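Local coordinates for protein alginate lyase (Bacteroides ovatus, PDB 3NNB) that probably cleaves the polysaccharide alginate by beta-elimination, using a helix-rich scaffold of the alpha/alpha-toroid kind, at residues P28-L33 with A371-L377; M159-M165 with V211-E215; L317-K323 with Q340-C344. All blocks are in the same frame, centred on the assembly; numbering follows the deposited sequence.

Contact 1: residues P28-L33 with A371-L377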
# COMPACT_ATOMS: atom_id res chain seq x y z
N PRO A 28 20.71 6.46 -13.07
CA PRO A 28 20.24 5.14 -13.52
C PRO A 28 18.77 4.85 -13.15
O PRO A 28 17.99 4.34 -13.98
CB PRO A 28 21.20 4.17 -12.84
CG PRO A 28 22.45 4.98 -12.62
CD PRO A 28 21.98 6.37 -12.33
N ALA A 29 18.41 5.18 -11.93
CA ALA A 29 17.04 4.98 -11.45
C ALA A 29 16.06 5.92 -12.13
O ALA A 29 14.93 5.53 -12.43
CB ALA A 29 16.97 5.07 -9.92
N VAL A 30 16.46 7.16 -12.37
CA VAL A 30 15.55 8.10 -13.08
C VAL A 30 15.32 7.59 -14.50
O VAL A 30 14.20 7.59 -14.99
CB VAL A 30 16.10 9.55 -13.06
CG1 VAL A 30 15.27 10.43 -13.92
CG2 VAL A 30 16.14 10.06 -11.58
N LYS A 31 16.37 7.10 -15.15
CA LYS A 31 16.24 6.59 -16.50
C LYS A 31 15.25 5.42 -16.56
O LYS A 31 14.38 5.37 -17.43
CB LYS A 31 17.62 6.18 -17.04
CG LYS A 31 17.59 5.59 -18.44
CD LYS A 31 19.03 5.17 -18.87
CE LYS A 31 19.05 4.44 -20.21
NZ LYS A 31 19.51 5.33 -21.31
N THR A 32 15.38 4.49 -15.63
CA THR A 32 14.46 3.34 -15.53
C THR A 32 13.02 3.80 -15.23
O THR A 32 12.06 3.28 -15.81
CB THR A 32 14.97 2.31 -14.51
OG1 THR A 32 16.15 1.75 -15.06
CG2 THR A 32 13.95 1.19 -14.29
N LEU A 33 12.89 4.80 -14.38
CA LEU A 33 11.56 5.38 -14.08
C LEU A 33 10.92 5.95 -15.34
O LEU A 33 9.74 5.69 -15.63
CB LEU A 33 11.66 6.45 -13.00
CG LEU A 33 10.42 7.28 -12.72
CD1 LEU A 33 9.28 6.35 -12.10
CD2 LEU A 33 10.74 8.49 -11.84
N ALA A 371 21.28 -0.56 -8.91
CA ALA A 371 21.29 0.89 -8.72
C ALA A 371 20.14 1.59 -9.44
O ALA A 371 19.79 2.71 -9.07
CB ALA A 371 22.66 1.50 -9.20
N ASN A 372 19.57 0.96 -10.46
CA ASN A 372 18.49 1.57 -11.23
C ASN A 372 17.06 1.32 -10.65
O ASN A 372 16.09 1.81 -11.20
CB ASN A 372 18.52 1.10 -12.70
CG ASN A 372 18.13 -0.37 -12.81
OD1 ASN A 372 18.68 -1.18 -12.07
ND2 ASN A 372 17.16 -0.70 -13.64
N LYS A 373 16.93 0.58 -9.56
CA LYS A 373 15.61 0.31 -8.98
C LYS A 373 15.05 1.58 -8.36
O LYS A 373 15.76 2.38 -7.76
CB LYS A 373 15.70 -0.78 -7.90
CG LYS A 373 16.08 -2.17 -8.42
CD LYS A 373 15.20 -2.67 -9.56
CE LYS A 373 15.54 -4.12 -9.95
NZ LYS A 373 14.71 -4.63 -11.09
N ARG A 374 13.76 1.77 -8.58
CA ARG A 374 13.05 2.96 -8.14
C ARG A 374 13.18 3.25 -6.66
O ARG A 374 13.14 4.40 -6.26
CB ARG A 374 11.57 2.83 -8.51
CG ARG A 374 10.84 4.13 -8.43
CD ARG A 374 9.34 3.93 -8.62
NE ARG A 374 9.06 3.43 -9.96
CZ ARG A 374 7.82 3.23 -10.44
NH1 ARG A 374 6.76 3.51 -9.68
NH2 ARG A 374 7.68 2.80 -11.67
N ILE A 375 13.31 2.23 -5.84
CA ILE A 375 13.32 2.41 -4.40
C ILE A 375 14.50 3.30 -3.95
O ILE A 375 14.40 4.00 -2.96
CB ILE A 375 13.29 1.03 -3.67
CG1 ILE A 375 12.93 1.21 -2.22
CG2 ILE A 375 14.61 0.28 -3.90
CD1 ILE A 375 12.35 -0.07 -1.60
N HIS A 376 15.57 3.34 -4.74
CA HIS A 376 16.69 4.23 -4.43
C HIS A 376 16.31 5.72 -4.46
O HIS A 376 16.90 6.57 -3.77
CB HIS A 376 17.86 3.99 -5.39
CG HIS A 376 18.54 2.68 -5.22
ND1 HIS A 376 19.38 2.40 -4.15
CD2 HIS A 376 18.55 1.58 -6.01
CE1 HIS A 376 19.89 1.19 -4.31
NE2 HIS A 376 19.39 0.67 -5.42
N LEU A 377 15.30 6.04 -5.25
CA LEU A 377 14.81 7.39 -5.36
C LEU A 377 13.83 7.76 -4.23
O LEU A 377 13.82 8.89 -3.76
CB LEU A 377 14.07 7.56 -6.71
CG LEU A 377 14.82 7.34 -8.02
CD1 LEU A 377 13.89 7.46 -9.23
CD2 LEU A 377 16.04 8.32 -8.16
O HOH W 1 13.76 3.37 -11.30
O HOH W 2 20.26 5.33 -9.59

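Contact 2: residues M159-M165 with V211-E215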
# COMPACT_ATOMS: atom_id res chain seq x y z
N MSE A 159 -21.62 -11.34 -0.63
CA MSE A 159 -21.16 -10.06 -0.14
C MSE A 159 -19.63 -10.01 -0.12
O MSE A 159 -19.00 -11.04 -0.07
CB MSE A 159 -21.74 -9.89 1.26
CG MSE A 159 -21.57 -8.54 1.90
SE MSE A 159 -22.45 -7.13 1.02
CE MSE A 159 -24.20 -7.82 0.65
N GLY A 160 -19.06 -8.81 -0.18
CA GLY A 160 -17.67 -8.65 0.14
C GLY A 160 -17.45 -8.71 1.63
O GLY A 160 -18.35 -9.04 2.44
N ARG A 161 -16.23 -8.37 2.06
CA ARG A 161 -15.88 -8.47 3.45
C ARG A 161 -14.81 -7.42 3.79
O ARG A 161 -14.22 -6.83 2.90
CB ARG A 161 -15.42 -9.88 3.81
CG ARG A 161 -14.23 -10.30 3.06
CD ARG A 161 -13.81 -11.73 3.32
NE ARG A 161 -12.67 -12.01 2.47
CZ ARG A 161 -11.65 -12.80 2.78
NH1 ARG A 161 -11.65 -13.49 3.93
NH2 ARG A 161 -10.63 -12.94 1.94
N GLY A 162 -14.59 -7.18 5.07
CA GLY A 162 -13.65 -6.16 5.46
C GLY A 162 -12.29 -6.29 4.76
O GLY A 162 -11.72 -5.27 4.37
N ALA A 163 -11.78 -7.54 4.64
CA ALA A 163 -10.48 -7.83 4.03
C ALA A 163 -10.29 -7.17 2.68
O ALA A 163 -9.18 -6.90 2.29
CB ALA A 163 -10.27 -9.35 3.92
N GLY A 164 -11.38 -6.93 1.94
CA GLY A 164 -11.27 -6.20 0.66
C GLY A 164 -10.66 -4.82 0.73
O GLY A 164 -10.13 -4.33 -0.29
N MSE A 165 -10.69 -4.21 1.90
CA MSE A 165 -10.07 -2.89 2.10
C MSE A 165 -8.59 -2.91 1.73
O MSE A 165 -8.05 -1.91 1.25
CB MSE A 165 -10.24 -2.39 3.54
CG MSE A 165 -11.57 -1.71 3.82
SE MSE A 165 -11.80 -0.05 2.85
CE MSE A 165 -10.12 0.78 3.30
N VAL A 211 -19.23 -3.44 6.34
CA VAL A 211 -18.16 -4.18 5.69
C VAL A 211 -16.84 -3.55 6.09
O VAL A 211 -15.89 -4.23 6.54
CB VAL A 211 -18.38 -4.22 4.16
CG1 VAL A 211 -17.18 -4.91 3.44
CG2 VAL A 211 -19.69 -4.94 3.82
N ALA A 212 -16.76 -2.21 5.99
CA ALA A 212 -15.54 -1.51 6.41
C ALA A 212 -15.28 -1.71 7.91
O ALA A 212 -14.14 -1.85 8.32
CB ALA A 212 -15.62 -0.02 6.05
N ALA A 213 -16.34 -1.72 8.73
CA ALA A 213 -16.23 -1.91 10.15
C ALA A 213 -15.55 -3.22 10.49
O ALA A 213 -14.80 -3.29 11.49
CB ALA A 213 -17.65 -1.85 10.83
N GLU A 214 -15.80 -4.27 9.68
CA GLU A 214 -15.14 -5.57 9.85
C GLU A 214 -13.61 -5.39 9.76
O GLU A 214 -12.85 -5.99 10.53
CB GLU A 214 -15.62 -6.61 8.79
CG GLU A 214 -17.15 -6.81 8.62
CD GLU A 214 -17.52 -7.71 7.42
OE1 GLU A 214 -16.59 -8.40 6.96
OE2 GLU A 214 -18.70 -7.73 6.93
N GLU A 215 -13.16 -4.58 8.80
CA GLU A 215 -11.72 -4.32 8.65
C GLU A 215 -11.17 -3.51 9.82
O GLU A 215 -10.07 -3.75 10.32
CB GLU A 215 -11.43 -3.59 7.33
CG GLU A 215 -9.93 -3.55 6.98
CD GLU A 215 -9.39 -4.85 6.37
OE1 GLU A 215 -9.87 -5.95 6.76
OE2 GLU A 215 -8.44 -4.74 5.54
O HOH W 3 -19.38 -9.73 4.82

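Contact 3: residues L317-K323 with Q340-C344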
# COMPACT_ATOMS: atom_id res chain seq x y z
N LEU A 317 13.15 -9.00 13.88
CA LEU A 317 13.41 -9.34 12.48
C LEU A 317 14.88 -9.40 12.11
O LEU A 317 15.30 -10.25 11.33
CB LEU A 317 12.71 -8.34 11.56
CG LEU A 317 12.95 -8.48 10.04
CD1 LEU A 317 12.38 -9.83 9.51
CD2 LEU A 317 12.31 -7.29 9.32
N ILE A 318 15.65 -8.45 12.62
CA ILE A 318 17.02 -8.21 12.15
C ILE A 318 17.91 -9.47 12.11
O ILE A 318 18.60 -9.68 11.13
CB ILE A 318 17.69 -7.05 12.94
CG1 ILE A 318 17.12 -5.74 12.42
CG2 ILE A 318 19.26 -7.11 12.82
CD1 ILE A 318 17.30 -4.52 13.31
N PRO A 319 17.91 -10.29 13.17
CA PRO A 319 18.85 -11.44 13.14
C PRO A 319 18.65 -12.40 11.99
O PRO A 319 19.56 -13.17 11.64
CB PRO A 319 18.61 -12.13 14.48
CG PRO A 319 18.08 -11.02 15.37
CD PRO A 319 17.25 -10.16 14.48
N TYR A 320 17.45 -12.39 11.41
CA TYR A 320 17.16 -13.28 10.32
C TYR A 320 17.58 -12.75 8.98
O TYR A 320 17.59 -13.49 8.01
CB TYR A 320 15.66 -13.63 10.31
CG TYR A 320 15.23 -14.37 11.55
CD1 TYR A 320 15.58 -15.71 11.75
CD2 TYR A 320 14.44 -13.74 12.52
CE1 TYR A 320 15.17 -16.39 12.89
CE2 TYR A 320 14.03 -14.40 13.64
CZ TYR A 320 14.40 -15.73 13.83
OH TYR A 320 13.94 -16.35 14.95
N ILE A 321 17.94 -11.48 8.93
CA ILE A 321 18.34 -10.89 7.67
C ILE A 321 19.74 -11.36 7.35
O ILE A 321 20.66 -11.23 8.17
CB ILE A 321 18.27 -9.33 7.68
CG1 ILE A 321 16.84 -8.87 7.97
CG2 ILE A 321 18.74 -8.78 6.34
CD1 ILE A 321 16.69 -7.35 8.12
N GLY A 322 19.89 -11.98 6.19
CA GLY A 322 21.17 -12.57 5.79
C GLY A 322 21.45 -13.97 6.32
O GLY A 322 22.51 -14.53 6.03
N LYS A 323 20.51 -14.55 7.06
CA LYS A 323 20.62 -15.91 7.59
C LYS A 323 19.77 -16.82 6.74
O LYS A 323 18.75 -16.39 6.23
CB LYS A 323 20.08 -15.90 9.01
CG LYS A 323 20.65 -16.88 9.96
CD LYS A 323 20.17 -16.65 11.38
CE LYS A 323 21.15 -15.83 12.21
NZ LYS A 323 20.85 -15.93 13.64
N GLN A 340 13.80 -11.30 1.93
CA GLN A 340 15.10 -10.86 2.45
C GLN A 340 15.48 -9.46 1.92
O GLN A 340 15.87 -8.60 2.68
CB GLN A 340 16.18 -11.88 2.11
CG GLN A 340 16.10 -13.13 2.97
CD GLN A 340 16.68 -12.90 4.36
OE1 GLN A 340 17.65 -12.15 4.49
NE2 GLN A 340 16.11 -13.55 5.38
N GLU A 341 15.35 -9.25 0.60
CA GLU A 341 15.64 -7.95 0.02
C GLU A 341 14.73 -6.87 0.60
O GLU A 341 15.20 -5.80 1.00
CB GLU A 341 15.53 -8.01 -1.50
CG GLU A 341 15.83 -6.66 -2.11
CD GLU A 341 15.75 -6.64 -3.64
OE1 GLU A 341 15.08 -7.53 -4.18
OE2 GLU A 341 16.35 -5.74 -4.28
N GLU A 342 13.44 -7.12 0.67
CA GLU A 342 12.48 -6.18 1.27
C GLU A 342 12.84 -5.81 2.70
O GLU A 342 12.73 -4.64 3.08
CB GLU A 342 11.07 -6.74 1.21
CG GLU A 342 10.50 -6.77 -0.18
CD GLU A 342 8.97 -7.15 -0.21
OE1 GLU A 342 8.25 -6.80 0.74
OE2 GLU A 342 8.52 -7.80 -1.17
N ALA A 343 13.28 -6.79 3.48
CA ALA A 343 13.72 -6.53 4.86
C ALA A 343 14.84 -5.49 4.92
O ALA A 343 14.88 -4.67 5.81
CB ALA A 343 14.14 -7.84 5.52
N CYS A 344 15.79 -5.56 3.97
CA CYS A 344 16.89 -4.61 3.91
C CYS A 344 16.39 -3.17 3.66
O CYS A 344 17.02 -2.19 4.14
CB CYS A 344 17.85 -5.02 2.78
SG CYS A 344 18.76 -6.55 3.12

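Contact 1: residues P28-L33 with A371-L377
Thr32 and Asn372 meet through their polar ends, with the amide nitrogen of Asn372 directed at the threonine hydroxyl. ND2 of Asn372 donates to OG1 of Thr32 at 3.0 Å, and the bond is nearly straight (164°) with OG1 lying in the amide plane. Asn372 has its CG between the backbone N and the carbonyl carbon (chi1 70°), which carries the amide forward along helix 27-41, from Pro28 O, 3.5 Å from its CB, to Thr32 at ND2. With a valine in place of Thr32, this amide N-H would probably be left without its acceptor and the amide freer to turn.

One helical turn earlier, Ala29 stands where the two backbones come closest, and its small methyl suits the place: CA comes within 3.3 Å of the carbonyl oxygen of Asn372 in a CH...O contact, and CB packs 3.7 Å from CG of Leu377. The leucine then sends CD2 across to CG2 of Val30 (3.8 Å), the two side chains crossing at about a right angle. Leu33 lays CD1 over one face of the Arg374 guanidinium, 3.6 Å from NE, while NH2 of Arg374 is held by Asp36 and Thr110. Water 1 bridges the carbonyl oxygens of Ala29 and Asn372. The buried contacts among Ala29, Val30, Leu33 and Leu377 are apolar, while a direct hydrogen bond and a bridging water join helix 27-41 to the C-terminal region.

Contact 2: residues M159-M165 with V211-E215
Glu214 OE1 accepts the backbone N-H of Gly162 at 3.0 Å, in the conformer given of the two deposited for this glutamate. The N-H points fairly straight at the oxygen (161°) but arrives from above the carboxylate plane. From the other oxygen, OE2, water 3 leads to Gly160 O, 2.7 Å from the water, so in this conformer both carboxylate oxygens reach the loop backbone. Glu214 CG lies anti to its carbonyl carbon (chi1 -51°) and the chain beyond is extended, carrying the carboxylate beside the extended backbone of Gly160 and Arg161 to Gly162 N.

Gly162 is required by closeness: its CA sits 3.1 Å from Val211 O, and a side chain would collide with Glu214 and Glu215. Val211 presses CG1 against the carbonyl carbon of Arg161 at 3.5 Å. Glu215 bends at chi2, its CG lying 3.6 Å from CB of Met165, a selenomethionine, while OE2 is hydrogen-bonded to His222.

Arg161 turns away from helix 210-216, its guanidinium lying with one face over Ala163 CB and bonding to a bound citrate, probably from the crystallisation liquor. Glu214 holding the loop while the arginine meets an anion is consistent with a pocket for alginate carboxylates.

Contact 3: residues L317-K323 with Q340-C344
Gln340 spends both ends of its amide on the turn at residues 320-323. OE1 takes the backbone N-H of Gly322 at 2.8 Å, in an almost straight bond (178°), with the donor tilted from the carbonyl plane of the amide. NE2 donates to Tyr320 O at 3.0 Å, and here the acceptor lies close to the amide plane. Glutamine suits the place because one flat group offers an acceptor and a donor side by side, and the pair of bonds fixes its rotation. Its CG is anti to the carbonyl carbon and the chain bends at chi2 (-78°), a fold that swings the amide off the helix surface and across to the loop.

Tyr320 O is gripped twice: Lys323 N, which closes the type II beta turn from Tyr320 to Lys323, comes from the opposite face of its carbonyl plane to NE2. Gly322 holds the third position of that turn, where the positive phi (84°) would jam a side chain against the preceding carbonyl oxygen. The turn starts on the last residue of a 3-10 segment that follows helix 310-317, and so belongs to one of the connections between successive helices in a fold consistent with the alpha/alpha toroid of this lyase family.

Beneath the polar pair lies an apolar layer. Ile321 carries most of this packing: CD1 meets the methyl of Ala343 at 3.7 Å and CG2 reaches SG of Cys344 at 3.9 Å, the branched side chain spreading over two residues of helix 336-351. Alanine keeps the helix surface low where the isoleucine settles. Leu317 adds CD2 against the same methyl at 4.3 Å, while its side chain touches Leu275 and Leu282 of helix 274-293. Phe366 of helix 359-366 packs against both Ile321 and Cys344.

How the contacts relate
From the N terminus, helix 27-41 opens the long loop of contact 1, which closes only when the chain returns at residues 371-377 and so joins the N-terminal and C-terminal regions of the chain. Contacts 2 and 3 are both nested inside it and follow one another in series. Contact 2 ties the loop after strand 148-151 to helix 210-216; contact 3 then fastens the turn after helix 310-317 to helix 336-351. Contacts 1 and 2 lie on opposite sides of the chain's centre, their centres about 36 Å apart. Contacts 1 and 3 do not touch, though their nearest atoms come within about 5 Å; His376 stacks edge-to-face on Trp345, just beyond Cys344.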